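Local coordinates for protein 6-phospho-alpha-glucosidase (PDB 6VC6) that probably hydrolyses 6-phospho-alpha-glucosides with the help of NAD and a manganese ion, as in other family 4 glycoside hydrolases, at residues M83-A87 and D125-I130; M92-D96 and A117-R121; A153-R157 and D353-V357; Q386-S390 and A409-R414. All blocks are in the same frame, centred on the assembly; numbering follows the deposited sequence.

How the contacts relate
From the N terminus, strand 80-83 runs out into the loop of contact 1, which closes when helix 113-136 packs back against it. Contact 2 is nested inside that loop, pairing helix 89-102 with an earlier turn of helix 113-136; the two touch, Ala87 O lying 2.9 Å from Arg121 NE, and both reach NAD. Contact 3 comes next in series and spans about 195 residues, bringing helix 149-159 to the start of strand 356-364; Leu156 packs on Met126 and Ile127 of contact 1. Contact 4 closes last, a short loop between helices 378-400 and 403-412, and meets contact 3 where Val388 packs on Ala355.

Contact 1. Residues M83-A87 and D125-I130; sequences MQMRA and DMIESI. With NAD (nicotinamide-adenine-dinucleotide), chain G.
The selenomethionine Met83 pushes its bent end (chi3 71°) into a hollow of helix 113-136 walled by Met126, Ser129 and Ile130. Its SE meets Met126 CE tip to tip at 3.7 Å, Ile130 CD1 closes in on the same SE, and the terminal CE tucks against Ser129 OG at 3.2 Å. Met85 is the next bump along: SE wedges between Asp125 CB, 3.7 Å off, and the SE of Met126, while CE lies over the face of the NAD adenine, 3.4 Å from N1A. Here the loop after strand 80-83 of the Rossmann-type, NAD-binding half of the enzyme is moulded between cofactor and helix. Ala87 CB fills the smaller dip beside the Asp125 carboxylate, whose OD2 accepts a bond from adenine N6A at 3.0 Å. Arg86 points the other way: Arg86 NE donates to the bridging NAD O3 at 2.9 Å (162°), and Arg86 NH1 to NAD O1N at 3.0 Å. Ribose C3D lies over one guanidinium face. Cut back to an alanine, the position is likely to leave the pyrophosphate without these two donors and deprive Glu109 of its salt bridge from this arginine. One residue back, Met85 O accepts a bond from NAD O3D.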
# COMPACT_ATOMS: atom_id res chain seq x y z
N MSE A 83 5.09 -2.61 -9.24
CA MSE A 83 3.79 -3.27 -9.26
C MSE A 83 2.72 -2.45 -8.54
O MSE A 83 2.85 -2.15 -7.36
CB MSE A 83 3.88 -4.67 -8.65
CG MSE A 83 5.10 -5.45 -9.08
SE MSE A 83 4.86 -7.38 -8.89
CE MSE A 83 3.60 -7.66 -10.35
N GLN A 84 1.66 -2.09 -9.26
CA GLN A 84 0.55 -1.34 -8.70
C GLN A 84 -0.77 -1.81 -9.32
O GLN A 84 -1.60 -1.01 -9.76
CB GLN A 84 0.74 0.17 -8.89
CG GLN A 84 0.97 0.61 -10.33
CD GLN A 84 0.98 2.12 -10.47
OE1 GLN A 84 0.97 2.66 -11.58
NE2 GLN A 84 1.00 2.82 -9.34
N MSE A 85 -0.97 -3.12 -9.32
CA MSE A 85 -2.21 -3.71 -9.80
C MSE A 85 -3.31 -3.60 -8.78
O MSE A 85 -3.00 -3.46 -7.60
CB MSE A 85 -2.01 -5.19 -10.16
CG MSE A 85 -1.88 -6.10 -8.94
SE MSE A 85 -2.16 -8.02 -9.27
CE MSE A 85 -0.85 -8.20 -10.69
N ARG A 86 -4.56 -3.67 -9.20
CA ARG A 86 -5.71 -3.79 -8.31
C ARG A 86 -6.53 -4.97 -8.81
O ARG A 86 -7.32 -4.84 -9.75
CB ARG A 86 -6.54 -2.51 -8.26
CG ARG A 86 -7.69 -2.56 -7.27
CD ARG A 86 -8.57 -1.32 -7.36
NE ARG A 86 -7.91 -0.12 -6.84
CZ ARG A 86 -7.84 0.19 -5.55
NH1 ARG A 86 -7.22 1.30 -5.17
NH2 ARG A 86 -8.38 -0.61 -4.64
N ALA A 87 -6.33 -6.14 -8.18
CA ALA A 87 -7.03 -7.35 -8.60
C ALA A 87 -8.53 -7.16 -8.47
O ALA A 87 -9.05 -6.94 -7.37
CB ALA A 87 -6.57 -8.53 -7.75
N ASP A 125 -3.74 -13.22 -8.08
CA ASP A 125 -3.17 -12.49 -9.21
C ASP A 125 -1.72 -12.10 -8.98
O ASP A 125 -0.95 -12.02 -9.94
CB ASP A 125 -4.01 -11.25 -9.50
CG ASP A 125 -5.28 -11.57 -10.27
OD1 ASP A 125 -5.68 -12.75 -10.30
OD2 ASP A 125 -5.89 -10.63 -10.83
N MSE A 126 -1.32 -11.83 -7.74
CA MSE A 126 0.06 -11.49 -7.46
C MSE A 126 0.99 -12.67 -7.64
O MSE A 126 2.04 -12.49 -8.25
CB MSE A 126 0.24 -10.92 -6.06
CG MSE A 126 -0.19 -9.48 -5.88
SE MSE A 126 0.86 -8.17 -6.87
CE MSE A 126 2.62 -8.52 -6.14
N ILE A 127 0.64 -13.84 -7.15
CA ILE A 127 1.46 -15.04 -7.29
C ILE A 127 1.56 -15.44 -8.76
O ILE A 127 2.62 -15.86 -9.24
CB ILE A 127 0.91 -16.17 -6.42
CG1 ILE A 127 1.18 -15.87 -4.94
CG2 ILE A 127 1.50 -17.52 -6.81
CD1 ILE A 127 0.55 -16.85 -3.98
N GLU A 128 0.46 -15.31 -9.50
CA GLU A 128 0.49 -15.59 -10.93
C GLU A 128 1.40 -14.62 -11.67
O GLU A 128 2.11 -15.01 -12.61
CB GLU A 128 -0.93 -15.54 -11.51
CG GLU A 128 -1.03 -15.96 -12.96
CD GLU A 128 -2.37 -15.59 -13.58
OE1 GLU A 128 -2.75 -14.40 -13.49
OE2 GLU A 128 -3.03 -16.47 -14.15
N SER A 129 1.40 -13.35 -11.26
CA SER A 129 2.18 -12.34 -11.97
C SER A 129 3.67 -12.49 -11.68
O SER A 129 4.50 -12.35 -12.59
CB SER A 129 1.70 -10.94 -11.59
OG SER A 129 2.45 -9.95 -12.27
N ILE A 130 4.04 -12.76 -10.43
CA ILE A 130 5.45 -12.90 -10.08
C ILE A 130 6.06 -14.10 -10.79
O ILE A 130 7.21 -14.05 -11.24
CB ILE A 130 5.63 -12.98 -8.55
CG1 ILE A 130 5.01 -11.76 -7.87
CG2 ILE A 130 7.11 -13.12 -8.20
CD1 ILE A 130 5.98 -10.63 -7.60
PA NAD G . -6.89 1.15 -10.55
O1A NAD G . -7.03 2.57 -11.04
O2A NAD G . -8.04 0.18 -10.72
O5B NAD G . -5.58 0.50 -11.22
C5B NAD G . -5.39 -0.91 -11.21
C4B NAD G . -4.79 -1.35 -12.53
O4B NAD G . -4.19 -2.64 -12.39
C3B NAD G . -5.88 -1.46 -13.59
O3B NAD G . -5.48 -0.73 -14.76
C2B NAD G . -5.96 -2.94 -13.92
O2B NAD G . -6.16 -3.13 -15.32
C1B NAD G . -4.60 -3.47 -13.48
N9A NAD G . -4.67 -4.89 -13.09
C8A NAD G . -5.63 -5.49 -12.35
N7A NAD G . -5.37 -6.81 -12.19
C5A NAD G . -4.22 -7.08 -12.84
C6A NAD G . -3.37 -8.27 -13.08
N6A NAD G . -3.71 -9.48 -12.58
N1A NAD G . -2.25 -8.11 -13.82
C2A NAD G . -1.90 -6.91 -14.33
N3A NAD G . -2.62 -5.79 -14.15
C4A NAD G . -3.77 -5.81 -13.43
O3 NAD G . -6.48 1.17 -8.99
PN NAD G . -5.75 2.43 -8.30
O1N NAD G . -6.77 3.16 -7.47
O2N NAD G . -4.92 3.17 -9.33
O5D NAD G . -4.76 1.65 -7.31
C5D NAD G . -3.54 1.09 -7.80
C4D NAD G . -2.98 0.16 -6.74
O4D NAD G . -2.03 0.85 -5.93
C3D NAD G . -4.09 -0.33 -5.82
O3D NAD G . -3.97 -1.74 -5.65
C2D NAD G . -3.81 0.34 -4.49
O2D NAD G . -4.18 -0.49 -3.40
C1D NAD G . -2.30 0.54 -4.57
N1N NAD G . -1.83 1.57 -3.65
C2N NAD G . -1.05 1.17 -2.64
C3N NAD G . -0.55 2.08 -1.72
C7N NAD G . 0.31 1.57 -0.60
O7N NAD G . 0.56 2.30 0.34
N7N NAD G . 0.77 0.32 -0.67
C4N NAD G . -0.85 3.43 -1.87
C5N NAD G . -1.66 3.82 -2.93
C6N NAD G . -2.14 2.86 -3.82

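Contact 2. Residues M92-D96 and A117-R121; sequences MRRED and AYGLR. With G6P (6-O-phosphono-alpha-D-glucopyranose), chain F; NAD (nicotinamide-adenine-dinucleotide), chain G.
Arg121 starts out with CG anti to its carbonyl carbon (chi1 -70°) and then bends at chi3, which turns the guanidinium toward Asp96, itself reaching across from the other helix. The pair joins helices 89-102 and 113-136 of the Rossmann-type, NAD-binding half; the short segments run roughly antiparallel, at 145°, with axes 10.6 Å apart. The salt bridge is end-on and two-pronged. Arg121 NH2 gives an almost perfectly straight bond of 2.6 Å to Asp96 OD2, and Arg121 NH1 a longer one of 3.2 Å to the syn lone pair of Asp96 OD1. Carboxylate and guanidinium are nearly coplanar, 21° apart, which lets both N-H groups point at the two oxygens. The guanidinium is also sandwiched: Met92 CB, a selenomethionine carbon, sits over the centre of one face, 3.6 Å from Arg121 CZ, and Tyr118 CA lies over the opposite face toward the rim. With NE bonded to Ala87 O and NH1 also to Asn433 OD1, the buried group is held against rotation. Ala117 CB rests against Asp96 OD1.

The same two helices reach both ligands. Arg93 runs out fully extended to the sugar phosphate, NH1 donating to G6P O1P at 2.9 Å and NH2 to O2P at 2.8 Å, while its NE is paired with Glu97. Tyr118, its CG swung opposite the backbone N, carries its hydroxyl toward the cofactor ribose, where OH lies 2.7 Å from NAD O3D.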
# COMPACT_ATOMS: atom_id res chain seq x y z
N MSE A 92 -14.70 -4.04 -8.07
CA MSE A 92 -14.71 -5.05 -7.01
C MSE A 92 -14.43 -4.43 -5.65
O MSE A 92 -14.88 -4.94 -4.62
CB MSE A 92 -13.70 -6.16 -7.31
CG MSE A 92 -14.15 -7.12 -8.40
SE MSE A 92 -15.95 -7.83 -8.13
CE MSE A 92 -15.71 -8.61 -6.35
N ARG A 93 -13.69 -3.32 -5.64
CA ARG A 93 -13.55 -2.55 -4.40
C ARG A 93 -14.90 -2.00 -3.95
O ARG A 93 -15.18 -1.93 -2.75
CB ARG A 93 -12.55 -1.41 -4.60
CG ARG A 93 -12.35 -0.54 -3.36
CD ARG A 93 -11.44 0.65 -3.64
NE ARG A 93 -11.19 1.44 -2.43
CZ ARG A 93 -10.39 2.50 -2.38
NH1 ARG A 93 -9.75 2.90 -3.47
NH2 ARG A 93 -10.22 3.15 -1.24
N ARG A 94 -15.74 -1.62 -4.91
CA ARG A 94 -17.10 -1.19 -4.59
C ARG A 94 -17.88 -2.31 -3.91
O ARG A 94 -18.57 -2.08 -2.91
CB ARG A 94 -17.80 -0.72 -5.86
CG ARG A 94 -19.05 0.11 -5.64
CD ARG A 94 -19.62 0.58 -6.97
NE ARG A 94 -20.70 1.55 -6.79
CZ ARG A 94 -21.98 1.23 -6.64
NH1 ARG A 94 -22.34 -0.05 -6.64
NH2 ARG A 94 -22.89 2.18 -6.49
N GLU A 95 -17.79 -3.53 -4.45
CA GLU A 95 -18.48 -4.66 -3.85
C GLU A 95 -17.93 -4.98 -2.47
O GLU A 95 -18.69 -5.36 -1.57
CB GLU A 95 -18.38 -5.88 -4.77
CG GLU A 95 -19.01 -5.69 -6.14
CD GLU A 95 -20.53 -5.80 -6.10
OE1 GLU A 95 -21.06 -6.39 -5.13
OE2 GLU A 95 -21.18 -5.31 -7.04
N ASP A 96 -16.62 -4.84 -2.29
CA ASP A 96 -16.02 -5.05 -0.97
C ASP A 96 -16.62 -4.09 0.06
O ASP A 96 -16.95 -4.49 1.18
CB ASP A 96 -14.51 -4.88 -1.04
CG ASP A 96 -13.83 -5.93 -1.89
OD1 ASP A 96 -14.43 -7.00 -2.11
OD2 ASP A 96 -12.70 -5.68 -2.35
N ALA A 117 -11.31 -9.80 1.44
CA ALA A 117 -11.83 -10.16 0.12
C ALA A 117 -10.90 -9.67 -0.98
O ALA A 117 -10.58 -10.41 -1.91
CB ALA A 117 -13.23 -9.58 -0.06
N TYR A 118 -10.47 -8.41 -0.88
CA TYR A 118 -9.44 -7.90 -1.78
C TYR A 118 -8.15 -8.70 -1.64
O TYR A 118 -7.44 -8.91 -2.63
CB TYR A 118 -9.20 -6.41 -1.50
CG TYR A 118 -8.24 -5.72 -2.44
CD1 TYR A 118 -8.08 -6.15 -3.75
CD2 TYR A 118 -7.50 -4.62 -2.01
CE1 TYR A 118 -7.20 -5.51 -4.61
CE2 TYR A 118 -6.62 -3.98 -2.86
CZ TYR A 118 -6.47 -4.43 -4.16
OH TYR A 118 -5.60 -3.78 -5.01
N GLY A 119 -7.84 -9.16 -0.43
CA GLY A 119 -6.62 -9.93 -0.23
C GLY A 119 -6.64 -11.26 -0.97
O GLY A 119 -5.63 -11.67 -1.54
N LEU A 120 -7.79 -11.94 -0.96
CA LEU A 120 -7.88 -13.22 -1.66
C LEU A 120 -7.75 -13.04 -3.16
O LEU A 120 -7.14 -13.88 -3.84
CB LEU A 120 -9.20 -13.91 -1.31
CG LEU A 120 -9.24 -14.61 0.05
CD1 LEU A 120 -10.54 -15.39 0.23
CD2 LEU A 120 -8.03 -15.52 0.22
N ARG A 121 -8.31 -11.96 -3.71
CA ARG A 121 -8.12 -11.67 -5.13
C ARG A 121 -6.66 -11.35 -5.43
O ARG A 121 -6.13 -11.78 -6.47
CB ARG A 121 -9.01 -10.50 -5.55
CG ARG A 121 -10.50 -10.82 -5.57
CD ARG A 121 -11.27 -9.78 -6.37
NE ARG A 121 -11.07 -8.43 -5.85
CZ ARG A 121 -11.72 -7.92 -4.80
NH1 ARG A 121 -12.62 -8.65 -4.16
NH2 ARG A 121 -11.47 -6.68 -4.40
C1 G6P F . -3.47 5.07 2.04
C2 G6P F . -2.72 3.73 1.99
C3 G6P F . -2.95 2.92 0.72
C4 G6P F . -4.42 3.01 0.36
C5 G6P F . -4.70 4.44 -0.06
C6 G6P F . -6.19 4.60 -0.33
O1 G6P F . -2.53 6.13 2.25
O2 G6P F . -1.31 3.97 2.14
O3 G6P F . -2.57 1.56 0.91
O4 G6P F . -4.68 2.12 -0.74
O5 G6P F . -4.35 5.40 0.95
O6 G6P F . -6.37 5.68 -1.24
P G6P F . -7.79 5.91 -1.96
O1P G6P F . -7.72 4.98 -3.14
O2P G6P F . -8.81 5.53 -0.91
O3P G6P F . -7.79 7.39 -2.29
PA NAD G . -6.89 1.15 -10.55
O1A NAD G . -7.03 2.57 -11.04
O2A NAD G . -8.04 0.18 -10.72
O5B NAD G . -5.58 0.50 -11.22
C5B NAD G . -5.39 -0.91 -11.21
C4B NAD G . -4.79 -1.35 -12.53
O4B NAD G . -4.19 -2.64 -12.39
C3B NAD G . -5.88 -1.46 -13.59
O3B NAD G . -5.48 -0.73 -14.76
C2B NAD G . -5.96 -2.94 -13.92
O2B NAD G . -6.16 -3.13 -15.32
C1B NAD G . -4.60 -3.47 -13.48
N9A NAD G . -4.67 -4.89 -13.09
C8A NAD G . -5.63 -5.49 -12.35
N7A NAD G . -5.37 -6.81 -12.19
C5A NAD G . -4.22 -7.08 -12.84
C6A NAD G . -3.37 -8.27 -13.08
N6A NAD G . -3.71 -9.48 -12.58
N1A NAD G . -2.25 -8.11 -13.82
C2A NAD G . -1.90 -6.91 -14.33
N3A NAD G . -2.62 -5.79 -14.15
C4A NAD G . -3.77 -5.81 -13.43
O3 NAD G . -6.48 1.17 -8.99
PN NAD G . -5.75 2.43 -8.30
O1N NAD G . -6.77 3.16 -7.47
O2N NAD G . -4.92 3.17 -9.33
O5D NAD G . -4.76 1.65 -7.31
C5D NAD G . -3.54 1.09 -7.80
C4D NAD G . -2.98 0.16 -6.74
O4D NAD G . -2.03 0.85 -5.93
C3D NAD G . -4.09 -0.33 -5.82
O3D NAD G . -3.97 -1.74 -5.65
C2D NAD G . -3.81 0.34 -4.49
O2D NAD G . -4.18 -0.49 -3.40
C1D NAD G . -2.30 0.54 -4.57
N1N NAD G . -1.83 1.57 -3.65
C2N NAD G . -1.05 1.17 -2.64
C3N NAD G . -0.55 2.08 -1.72
C7N NAD G . 0.31 1.57 -0.60
O7N NAD G . 0.56 2.30 0.34
N7N NAD G . 0.77 0.32 -0.67
C4N NAD G . -0.85 3.43 -1.87
C5N NAD G . -1.66 3.82 -2.93
C6N NAD G . -2.14 2.86 -3.82

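Contact 3. Residues A153-R157 and D353-V357; sequences AEALR and DDAMV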
# COMPACT_ATOMS: atom_id res chain seq x y z
N ALA A 153 2.19 -9.70 1.26
CA ALA A 153 3.53 -10.04 1.74
C ALA A 153 3.55 -11.41 2.40
O ALA A 153 4.52 -12.16 2.25
CB ALA A 153 4.03 -8.96 2.70
N GLU A 154 2.49 -11.74 3.14
CA GLU A 154 2.43 -13.05 3.79
C GLU A 154 2.32 -14.17 2.77
O GLU A 154 2.97 -15.21 2.90
CB GLU A 154 1.26 -13.09 4.78
CG GLU A 154 0.90 -14.49 5.26
CD GLU A 154 1.96 -15.11 6.15
OE1 GLU A 154 2.84 -14.37 6.64
OE2 GLU A 154 1.92 -16.34 6.35
N ALA A 155 1.50 -13.98 1.73
CA ALA A 155 1.37 -15.00 0.69
C ALA A 155 2.65 -15.13 -0.12
O ALA A 155 3.04 -16.24 -0.50
CB ALA A 155 0.19 -14.68 -0.22
N LEU A 156 3.32 -14.01 -0.41
CA LEU A 156 4.57 -14.07 -1.16
C LEU A 156 5.70 -14.66 -0.34
O LEU A 156 6.64 -15.23 -0.90
CB LEU A 156 4.94 -12.67 -1.66
CG LEU A 156 4.00 -12.06 -2.70
CD1 LEU A 156 4.56 -10.76 -3.25
CD2 LEU A 156 3.72 -13.05 -3.83
N ARG A 157 5.63 -14.54 0.99
CA ARG A 157 6.62 -15.18 1.85
C ARG A 157 6.58 -16.69 1.70
O ARG A 157 7.63 -17.35 1.69
CB ARG A 157 6.39 -14.77 3.31
CG ARG A 157 7.30 -15.48 4.30
CD ARG A 157 6.84 -15.23 5.74
NE ARG A 157 5.62 -15.96 6.06
CZ ARG A 157 5.58 -17.25 6.40
NH1 ARG A 157 6.70 -17.96 6.45
NH2 ARG A 157 4.43 -17.83 6.68
N ASP A 353 8.37 -15.58 14.48
CA ASP A 353 9.45 -15.29 13.53
C ASP A 353 8.91 -14.99 12.14
O ASP A 353 9.40 -14.08 11.46
CB ASP A 353 10.43 -16.47 13.48
CG ASP A 353 11.33 -16.54 14.70
OD1 ASP A 353 12.00 -17.57 14.87
OD2 ASP A 353 11.36 -15.56 15.48
N ASP A 354 7.91 -15.75 11.69
CA ASP A 354 7.45 -15.69 10.31
C ASP A 354 6.36 -14.65 10.07
O ASP A 354 5.58 -14.79 9.12
CB ASP A 354 6.96 -17.07 9.86
CG ASP A 354 5.82 -17.60 10.70
OD1 ASP A 354 5.37 -16.90 11.63
OD2 ASP A 354 5.36 -18.74 10.44
N ALA A 355 6.29 -13.62 10.91
CA ALA A 355 5.33 -12.54 10.71
C ALA A 355 5.93 -11.47 9.81
O ALA A 355 7.09 -11.07 9.98
CB ALA A 355 4.91 -11.93 12.04
N MSE A 356 5.14 -11.01 8.84
CA MSE A 356 5.54 -9.88 8.01
C MSE A 356 5.16 -8.59 8.73
O MSE A 356 3.98 -8.29 8.91
CB MSE A 356 4.89 -9.95 6.63
CG MSE A 356 5.23 -11.21 5.84
SE MSE A 356 7.15 -11.53 5.63
CE MSE A 356 7.57 -10.10 4.37
N VAL A 357 6.17 -7.82 9.14
CA VAL A 357 5.97 -6.63 9.96
C VAL A 357 6.51 -5.42 9.21
O VAL A 357 7.19 -5.53 8.19
CB VAL A 357 6.63 -6.76 11.34
CG1 VAL A 357 5.97 -7.88 12.14
CG2 VAL A 357 8.12 -7.00 11.20
O HOH W 1 2.61 -12.27 8.17
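At the head of strand 356-364, one of the antiparallel strands that extend the mixed central sheet beyond its parallel part, selenomethionine Met356 packs against Ala153 and Arg157 of helix 149-159. Its chain, bent twice, lays CG on the helix backbone and 4.0 Å from Ala153 CB, then brings SE to 3.7 Å from Arg157 CD. The polar side of the contact is built on Arg157. It grips Glu154, one turn earlier, side-on: Arg157 NE donates to Glu154 OE1 at 3.3 Å, from above the carboxylate plane, and Arg157 NH2 to Glu154 OE2 at 2.9 Å. Glu154 can meet it because its chain bends at chi2 (68°), bringing the carboxylate round to the guanidinium edge.

The contact with Met356 and Asp354 ties this helix, which follows strand 141-144 in the Rossmann-type half, to the C-terminal half. Asp354 comes at the guanidinium from a different side. Its carbonyl O stands over one face, 3.3 Å from Arg157 NE but badly angled for a bond, and takes one from Lys392 instead. The Asp354 carboxylate is a long-range partner at best: OD2 is 4.0 Å from Arg157 NH2 and well out of the guanidinium plane, while OD1 is bonded to Gln352. With a leucine in place of Arg157, Glu154 would probably lose its two-nitrogen partner and depend on Lys392 and Arg158, and the Asp354 carboxylate a nearby positive charge. One water completes the join, donating to Glu154 OE1 at 2.6 Å and accepting from Met356 N at 2.9 Å.

Contact 4. Residues Q386-S390 and A409-R414; sequences QQVSS and AFTLNR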
# COMPACT_ATOMS: atom_id res chain seq x y z
N GLN A 386 -3.52 -10.61 17.17
CA GLN A 386 -4.86 -10.92 16.67
C GLN A 386 -4.96 -10.67 15.17
O GLN A 386 -5.54 -11.47 14.44
CB GLN A 386 -5.91 -10.08 17.42
CG GLN A 386 -7.31 -10.18 16.82
CD GLN A 386 -8.29 -9.22 17.48
OE1 GLN A 386 -7.89 -8.26 18.14
NE2 GLN A 386 -9.58 -9.48 17.29
N GLN A 387 -4.38 -9.56 14.70
CA GLN A 387 -4.48 -9.22 13.29
C GLN A 387 -3.60 -10.13 12.43
O GLN A 387 -4.04 -10.63 11.39
CB GLN A 387 -4.11 -7.76 13.07
CG GLN A 387 -4.09 -7.33 11.61
CD GLN A 387 -5.47 -7.36 10.98
OE1 GLN A 387 -6.49 -7.31 11.67
NE2 GLN A 387 -5.51 -7.44 9.65
N VAL A 388 -2.36 -10.36 12.86
CA VAL A 388 -1.45 -11.19 12.06
C VAL A 388 -1.93 -12.63 12.03
O VAL A 388 -1.64 -13.37 11.07
CB VAL A 388 -0.01 -11.07 12.59
CG1 VAL A 388 0.18 -11.89 13.86
CG2 VAL A 388 0.99 -11.49 11.52
N SER A 389 -2.66 -13.07 13.06
CA SER A 389 -3.24 -14.41 13.02
C SER A 389 -4.38 -14.48 12.02
O SER A 389 -4.53 -15.48 11.31
CB SER A 389 -3.73 -14.81 14.41
OG SER A 389 -2.67 -14.76 15.36
N SER A 390 -5.20 -13.43 11.95
CA SER A 390 -6.28 -13.39 10.97
C SER A 390 -5.74 -13.38 9.54
O SER A 390 -6.28 -14.04 8.66
CB SER A 390 -7.18 -12.18 11.21
OG SER A 390 -8.21 -12.10 10.25
N ALA A 409 -10.57 -16.93 9.87
CA ALA A 409 -9.94 -15.64 9.63
C ALA A 409 -10.94 -14.51 9.75
O ALA A 409 -10.64 -13.46 10.34
CB ALA A 409 -9.27 -15.63 8.25
N PHE A 410 -12.14 -14.69 9.19
CA PHE A 410 -13.18 -13.67 9.31
C PHE A 410 -13.63 -13.50 10.75
O PHE A 410 -13.78 -12.37 11.24
CB PHE A 410 -14.37 -14.03 8.42
CG PHE A 410 -14.23 -13.56 6.99
CD1 PHE A 410 -13.11 -13.89 6.24
CD2 PHE A 410 -15.22 -12.80 6.40
CE1 PHE A 410 -12.98 -13.46 4.93
CE2 PHE A 410 -15.10 -12.38 5.09
CZ PHE A 410 -13.98 -12.71 4.36
N THR A 411 -13.85 -14.61 11.46
CA THR A 411 -14.33 -14.54 12.84
C THR A 411 -13.32 -13.86 13.75
O THR A 411 -13.69 -13.01 14.58
CB THR A 411 -14.64 -15.95 13.36
OG1 THR A 411 -15.70 -16.53 12.58
CG2 THR A 411 -15.06 -15.90 14.82
N LEU A 412 -12.04 -14.20 13.60
CA LEU A 412 -11.02 -13.66 14.50
C LEU A 412 -10.80 -12.17 14.28
O LEU A 412 -10.47 -11.45 15.24
CB LEU A 412 -9.71 -14.42 14.30
CG LEU A 412 -8.49 -13.99 15.11
CD1 LEU A 412 -8.80 -13.98 16.60
CD2 LEU A 412 -7.31 -14.90 14.82
N ASN A 413 -10.98 -11.68 13.06
CA ASN A 413 -10.64 -10.30 12.73
C ASN A 413 -11.43 -9.33 13.60
O ASN A 413 -12.60 -9.55 13.91
CB ASN A 413 -10.91 -10.03 11.25
CG ASN A 413 -10.36 -8.68 10.80
OD1 ASN A 413 -10.96 -7.64 11.06
ND2 ASN A 413 -9.21 -8.70 10.14
N ARG A 414 -10.77 -8.23 13.98
CA ARG A 414 -11.36 -7.28 14.91
C ARG A 414 -12.56 -6.55 14.33
O ARG A 414 -13.48 -6.18 15.07
CB ARG A 414 -10.30 -6.27 15.36
CG ARG A 414 -10.43 -5.82 16.80
CD ARG A 414 -9.30 -4.89 17.19
NE ARG A 414 -9.67 -4.03 18.31
CZ ARG A 414 -9.72 -4.42 19.58
NH1 ARG A 414 -9.40 -5.67 19.90
NH2 ARG A 414 -10.07 -3.57 20.52
O HOH W 2 -7.83 -8.03 14.12
O HOH W 3 -8.37 -6.24 8.87
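Ala409 O is gripped from opposite faces of its carbonyl plane: Ser390 OG donates to it at 2.8 Å from the neighbouring helix, and Asn413 N, just past the end of Ala409's own helix, at 3.3 Å. Ser390 can reach across because its OG is set anti to the backbone N (chi1 178°). Three residues on, the end of the helix gets a second outside donor, as Gln386 NE2 bonds Leu412 O at 3.0 Å, arriving almost head-on to the carbonyl (173°). The extended Gln386 chain slides past Leu412 in the opposite direction. Helices 378-400 and 403-412 form a helical hairpin in the C-terminal half, and this is where the second helix runs out at Leu412 and the chain turns off through Asn413. Between the helices Leu412 CD2 plugs the groove at Ser389, 3.6 Å from its CB. The other end of the Gln386 amide receives a weak bond, Arg414 NH1 to OE1 at 3.5 Å; the guanidinium stands nearly perpendicular to the amide, and its NE is taken by Tyr267 O. Two waters fill in beside Gln387, whose NE2 also bonds Glu391. One donates to Gln387 OE1 and accepts from Arg414 N at 3.0 Å; the other accepts from Gln387 NE2 and, at 2.9 Å, from Asn413 ND2, while Asn413 OD1 turns to Leu415 N.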